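Glutathione peroxidase (Hypocrea jecorina, PDB 6VPD) probably reduces hydroperoxides to alcohols at the expense of thioredoxin, as a thioredoxin-dependent member of the glutathione peroxidase family. Local coordinates at residues S25-G37 against A131-P143. Numbering follows the deposited sequence.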
loop_
_atom_site.group_PDB
_atom_site.type_symbol
_atom_site.label_atom_id
_atom_site.label_comp_id
_atom_site.label_asym_id
_atom_site.label_seq_id
_atom_site.Cartn_x
_atom_site.Cartn_y
_atom_site.Cartn_z
ATOM N N SER A 25 -15.622 18.230 -13.957
ATOM C CA SER A 25 -15.747 19.641 -14.317
ATOM C C SER A 25 -15.618 19.883 -15.832
ATOM O O SER A 25 -14.937 20.827 -16.244
ATOM C CB SER A 25 -14.694 20.467 -13.573
ATOM O OG SER A 25 -13.426 19.831 -13.626
ATOM N N ALA A 26 -16.262 19.021 -16.643
ATOM C CA ALA A 26 -16.305 19.085 -18.112
ATOM C C ALA A 26 -14.920 18.976 -18.747
ATOM O O ALA A 26 -14.786 18.892 -19.977
ATOM C CB ALA A 26 -16.999 20.364 -18.588
ATOM N N THR A 27 -13.884 18.983 -17.916
ATOM C CA THR A 27 -12.551 18.703 -18.405
ATOM C C THR A 27 -12.439 17.224 -18.751
ATOM O O THR A 27 -13.127 16.365 -18.183
ATOM C CB THR A 27 -11.505 19.086 -17.362
ATOM O OG1 THR A 27 -11.947 20.239 -16.646
ATOM C CG2 THR A 27 -10.179 19.414 -18.030
ATOM N N SER A 28 -11.587 16.937 -19.720
ATOM C CA SER A 28 -11.279 15.584 -20.110
ATOM C C SER A 28 -9.782 15.384 -19.973
ATOM O O SER A 28 -8.997 16.324 -20.142
ATOM C CB SER A 28 -11.695 15.293 -21.536
ATOM O OG SER A 28 -10.542 14.992 -22.304
ATOM N N PHE A 29 -9.407 14.147 -19.666
ATOM C CA PHE A 29 -8.004 13.799 -19.528
ATOM C C PHE A 29 -7.214 14.238 -20.745
ATOM O O PHE A 29 -6.087 14.721 -20.624
ATOM C CB PHE A 29 -7.894 12.285 -19.300
ATOM C CG PHE A 29 -6.505 11.745 -19.351
ATOM C CD1 PHE A 29 -5.683 11.785 -18.231
ATOM C CD2 PHE A 29 -6.036 11.144 -20.498
ATOM C CE1 PHE A 29 -4.395 11.250 -18.265
ATOM C CE2 PHE A 29 -4.759 10.620 -20.541
ATOM C CZ PHE A 29 -3.938 10.665 -19.418
ATOM N N PHE A 30 -7.799 14.120 -21.926
ATOM C CA PHE A 30 -7.038 14.482 -23.118
ATOM C C PHE A 30 -6.876 16.002 -23.305
ATOM O O PHE A 30 -6.223 16.415 -24.276
ATOM C CB PHE A 30 -7.691 13.837 -24.347
ATOM C CG PHE A 30 -7.953 12.344 -24.189
ATOM C CD1 PHE A 30 -6.910 11.424 -24.222
ATOM C CD2 PHE A 30 -9.249 11.867 -24.012
ATOM C CE1 PHE A 30 -7.159 10.058 -24.082
ATOM C CE2 PHE A 30 -9.501 10.509 -23.871
ATOM C CZ PHE A 30 -8.453 9.606 -23.910
ATOM N N ASP A 31 -7.417 16.832 -22.400
ATOM C CA ASP A 31 -7.117 18.263 -22.390
ATOM C C ASP A 31 -5.708 18.571 -21.873
ATOM O O ASP A 31 -5.237 19.704 -22.030
ATOM C CB ASP A 31 -8.136 19.038 -21.523
ATOM C CG ASP A 31 -9.562 19.032 -22.106
ATOM O OD1 ASP A 31 -9.706 18.683 -23.295
ATOM O OD2 ASP A 31 -10.535 19.376 -21.382
ATOM N N PHE A 32 -5.025 17.613 -21.254
ATOM C CA PHE A 32 -3.830 17.961 -20.501
ATOM C C PHE A 32 -2.578 17.763 -21.345
ATOM O O PHE A 32 -2.571 17.020 -22.327
ATOM C CB PHE A 32 -3.731 17.131 -19.230
ATOM C CG PHE A 32 -4.622 17.599 -18.117
ATOM C CD1 PHE A 32 -5.915 17.124 -18.004
ATOM C CD2 PHE A 32 -4.150 18.503 -17.158
ATOM C CE1 PHE A 32 -6.734 17.561 -16.974
ATOM C CE2 PHE A 32 -4.956 18.932 -16.126
ATOM C CZ PHE A 32 -6.248 18.460 -16.032
ATOM N N LYS A 33 -1.519 18.466 -20.953
ATOM C CA LYS A 33 -0.183 18.315 -21.510
ATOM C C LYS A 33 0.751 17.917 -20.376
ATOM O O LYS A 33 0.573 18.356 -19.238
ATOM C CB LYS A 33 0.318 19.616 -22.170
ATOM C CG LYS A 33 -0.534 20.133 -23.312
ATOM C CD LYS A 33 -1.651 21.051 -22.801
ATOM C CE LYS A 33 -2.559 21.505 -23.948
ATOM N NZ LYS A 33 -3.389 22.705 -23.580
ATOM N N VAL A 34 1.734 17.079 -20.684
ATOM C CA VAL A 34 2.675 16.559 -19.691
ATOM C C VAL A 34 4.055 16.485 -20.325
ATOM O O VAL A 34 4.185 16.376 -21.555
ATOM C CB VAL A 34 2.256 15.162 -19.185
ATOM C CG1 VAL A 34 0.947 15.210 -18.402
ATOM C CG2 VAL A 34 2.125 14.221 -20.365
ATOM N N PRO A 35 5.113 16.516 -19.514
ATOM C CA PRO A 35 6.462 16.346 -20.068
ATOM C C PRO A 35 6.820 14.880 -20.215
ATOM O O PRO A 35 6.542 14.063 -19.334
ATOM C CB PRO A 35 7.354 17.015 -19.020
ATOM C CG PRO A 35 6.641 16.692 -17.737
ATOM C CD PRO A 35 5.151 16.753 -18.059
ATOM N N ASP A 36 7.453 14.542 -21.338
ATOM C CA ASP A 36 8.042 13.215 -21.430
ATOM C C ASP A 36 9.425 13.233 -20.785
ATOM O O ASP A 36 9.889 14.257 -20.284
ATOM C CB ASP A 36 8.098 12.729 -22.878
ATOM C CG ASP A 36 8.785 13.715 -23.808
ATOM O OD1 ASP A 36 9.627 14.509 -23.334
ATOM O OD2 ASP A 36 8.482 13.688 -25.022
ATOM N N GLY A 37 10.096 12.079 -20.808
ATOM C CA GLY A 37 11.397 11.971 -20.161
ATOM C C GLY A 37 12.361 13.066 -20.579
ATOM O O GLY A 37 12.999 13.708 -19.739
ATOM N N ALA A 131 1.932 19.729 -7.137
ATOM C CA ALA A 131 1.580 18.568 -7.946
ATOM C C ALA A 131 1.274 18.993 -9.376
ATOM O O ALA A 131 0.705 20.061 -9.615
ATOM C CB ALA A 131 0.377 17.835 -7.352
ATOM N N HIS A 132 1.644 18.150 -10.332
ATOM C CA HIS A 132 1.354 18.479 -11.717
ATOM C C HIS A 132 -0.151 18.674 -11.894
ATOM O O HIS A 132 -0.943 17.918 -11.314
ATOM C CB HIS A 132 1.863 17.384 -12.652
ATOM C CG HIS A 132 1.759 17.752 -14.095
ATOM N ND1 HIS A 132 0.552 17.818 -14.754
ATOM C CD2 HIS A 132 2.702 18.127 -14.991
ATOM C CE1 HIS A 132 0.759 18.200 -16.003
ATOM N NE2 HIS A 132 2.054 18.395 -16.171
ATOM N N PRO A 133 -0.582 19.683 -12.664
ATOM C CA PRO A 133 -2.033 19.918 -12.818
ATOM C C PRO A 133 -2.809 18.674 -13.195
ATOM O O PRO A 133 -3.938 18.498 -12.724
ATOM C CB PRO A 133 -2.108 20.987 -13.923
ATOM C CG PRO A 133 -0.812 21.722 -13.818
ATOM C CD PRO A 133 0.226 20.707 -13.359
ATOM N N LEU A 134 -2.229 17.790 -14.014
ATOM C CA LEU A 134 -2.901 16.537 -14.353
ATOM C C LEU A 134 -3.300 15.751 -13.103
ATOM O O LEU A 134 -4.437 15.278 -12.991
ATOM C CB LEU A 134 -2.003 15.687 -15.248
ATOM C CG LEU A 134 -2.603 14.290 -15.465
ATOM C CD1 LEU A 134 -3.960 14.349 -16.205
ATOM C CD2 LEU A 134 -1.622 13.323 -16.127
ATOM N N TYR A 135 -2.365 15.585 -12.158
ATOM C CA TYR A 135 -2.665 14.811 -10.957
ATOM C C TYR A 135 -3.612 15.540 -10.016
ATOM O O TYR A 135 -4.378 14.887 -9.295
ATOM C CB TYR A 135 -1.381 14.433 -10.221
ATOM C CG TYR A 135 -0.920 13.085 -10.671
ATOM C CD1 TYR A 135 -1.371 11.948 -10.045
ATOM C CD2 TYR A 135 -0.105 12.949 -11.784
ATOM C CE1 TYR A 135 -0.989 10.701 -10.473
ATOM C CE2 TYR A 135 0.285 11.693 -12.231
ATOM C CZ TYR A 135 -0.159 10.574 -11.563
ATOM O OH TYR A 135 0.214 9.328 -11.990
ATOM N N LYS A 136 -3.585 16.877 -9.991
ATOM C CA LYS A 136 -4.619 17.581 -9.243
ATOM C C LYS A 136 -6.007 17.229 -9.775
ATOM O O LYS A 136 -6.944 16.994 -9.002
ATOM C CB LYS A 136 -4.366 19.085 -9.290
ATOM C CG LYS A 136 -3.164 19.517 -8.455
ATOM C CD LYS A 136 -3.053 21.028 -8.357
ATOM C CE LYS A 136 -1.702 21.433 -7.717
ATOM N NZ LYS A 136 -1.549 22.911 -7.586
ATOM N N TRP A 137 -6.139 17.118 -11.096
ATOM C CA TRP A 137 -7.419 16.743 -11.684
ATOM C C TRP A 137 -7.766 15.281 -11.397
ATOM O O TRP A 137 -8.882 14.983 -10.952
ATOM C CB TRP A 137 -7.384 17.018 -13.185
ATOM C CG TRP A 137 -8.638 16.669 -13.907
ATOM C CD1 TRP A 137 -9.780 17.421 -13.991
ATOM C CD2 TRP A 137 -8.877 15.484 -14.677
ATOM N NE1 TRP A 137 -10.707 16.776 -14.767
ATOM C CE2 TRP A 137 -10.179 15.583 -15.199
ATOM C CE3 TRP A 137 -8.108 14.362 -14.992
ATOM C CZ2 TRP A 137 -10.732 14.594 -16.008
ATOM C CZ3 TRP A 137 -8.663 13.377 -15.772
ATOM C CH2 TRP A 137 -9.958 13.498 -16.273
ATOM N N LEU A 138 -6.827 14.351 -11.656
ATOM C CA LEU A 138 -7.082 12.930 -11.401
ATOM C C LEU A 138 -7.553 12.682 -9.968
ATOM O O LEU A 138 -8.438 11.857 -9.732
ATOM C CB LEU A 138 -5.823 12.096 -11.672
ATOM C CG LEU A 138 -5.412 11.847 -13.127
ATOM C CD1 LEU A 138 -4.154 11.011 -13.188
ATOM C CD2 LEU A 138 -6.510 11.205 -13.944
ATOM N N LYS A 139 -6.977 13.397 -9.000
ATOM C CA LYS A 139 -7.264 13.119 -7.595
ATOM C C LYS A 139 -8.661 13.600 -7.195
ATOM O O LYS A 139 -9.400 12.860 -6.535
ATOM C CB LYS A 139 -6.166 13.743 -6.725
ATOM C CG LYS A 139 -4.884 12.872 -6.640
ATOM C CD LYS A 139 -3.599 13.687 -6.572
ATOM C CE LYS A 139 -3.448 14.451 -5.292
ATOM N NZ LYS A 139 -2.502 15.575 -5.471
ATOM N N LYS A 140 -9.040 14.826 -7.592
ATOM C CA LYS A 140 -10.406 15.312 -7.399
ATOM C C LYS A 140 -11.417 14.436 -8.117
ATOM O O LYS A 140 -12.480 14.126 -7.570
ATOM C CB LYS A 140 -10.552 16.749 -7.918
ATOM C CG LYS A 140 -9.810 17.809 -7.119
ATOM C CD LYS A 140 -10.438 18.004 -5.753
ATOM C CE LYS A 140 -9.656 18.994 -4.918
ATOM N NZ LYS A 140 -10.124 19.005 -3.507
ATOM N N GLU A 141 -11.119 14.053 -9.363
ATOM C CA GLU A 141 -12.092 13.322 -10.177
ATOM C C GLU A 141 -12.374 11.928 -9.639
ATOM O O GLU A 141 -13.461 11.387 -9.865
ATOM C CB GLU A 141 -11.608 13.237 -11.616
ATOM C CG GLU A 141 -11.767 14.560 -12.341
ATOM C CD GLU A 141 -13.224 15.038 -12.373
ATOM O OE1 GLU A 141 -13.494 16.189 -11.955
ATOM O OE2 GLU A 141 -14.103 14.250 -12.809
ATOM N N LYS A 142 -11.421 11.319 -8.946
ATOM C CA LYS A 142 -11.609 9.980 -8.400
ATOM C C LYS A 142 -10.852 9.910 -7.082
ATOM O O LYS A 142 -9.677 9.525 -7.036
ATOM C CB LYS A 142 -11.140 8.908 -9.376
ATOM C CG LYS A 142 -11.666 7.518 -9.043
ATOM C CD LYS A 142 -13.025 7.248 -9.628
ATOM C CE LYS A 142 -13.539 5.919 -9.110
ATOM N NZ LYS A 142 -15.029 5.771 -9.257
ATOM N N PRO A 143 -11.492 10.327 -5.990
ATOM C CA PRO A 143 -10.843 10.256 -4.684
ATOM C C PRO A 143 -10.524 8.830 -4.285
ATOM O O PRO A 143 -11.233 7.884 -4.635
ATOM C CB PRO A 143 -11.881 10.873 -3.760
ATOM C CG PRO A 143 -12.577 11.833 -4.664
ATOM C CD PRO A 143 -12.722 11.125 -5.933
#
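Phe32 lies across the first turn of helix 133-141, one face of its ring over the backbone of Leu134, whose CA makes a CH-pi contact 4.0 Å from the ring centroid. The same ring reaches Trp137, with Phe32 CE1 over one face of the indole, in an oblique aromatic pair whose planes (Phe32 and the five-membered ring of Trp137) are 46° apart. Glu141 CG, one turn further along the helix, covers the opposite face of the indole.

The pyrrole nitrogen NE1 of Trp137 meets Thr27 CB at 3.6 Å, while the benzo ring meets Phe29, CZ3 lying 3.8 Å from its CB and CH2 close to its backbone N. With CG of Trp137 anti to the backbone N (chi1 180°), the ring extends from the helix into the bend of the N-terminal segment. Leu134 CD1 touches both the Phe29 and Phe32 rings; CD2 lies 3.9 Å from Val34 CG1 and still touches the Phe29 rim.

At the N-terminal end of the helix, the His132 ring presents its edge to the carbonyl of Lys33, with CE1 3.2 Å from O. His132 is the N-cap residue, and its ND1 accepts the N-H of Leu134 at 2.9 Å, in the ring plane, which fixes how the imidazole is turned. Ser28 precedes the 3-10 turn 29-31; its O accepts from Asp31 N, and its N donates to Asp31 OD2 from above the carboxylate plane. Farther out, away from the predicted active-site cysteine, Phe29 and Leu138 both pack on Val54 of the inner strand 51-58, and Trp137 on Val166 of strand 166-170, outermost within this chain.

Aromatic and aliphatic contacts thus carry most of the interface: apolar burial around Phe32, Leu134 and Trp137 holds the N-terminal segment to this helix of the thioredoxin-like fold, while His132 ND1 is taken up by the cap.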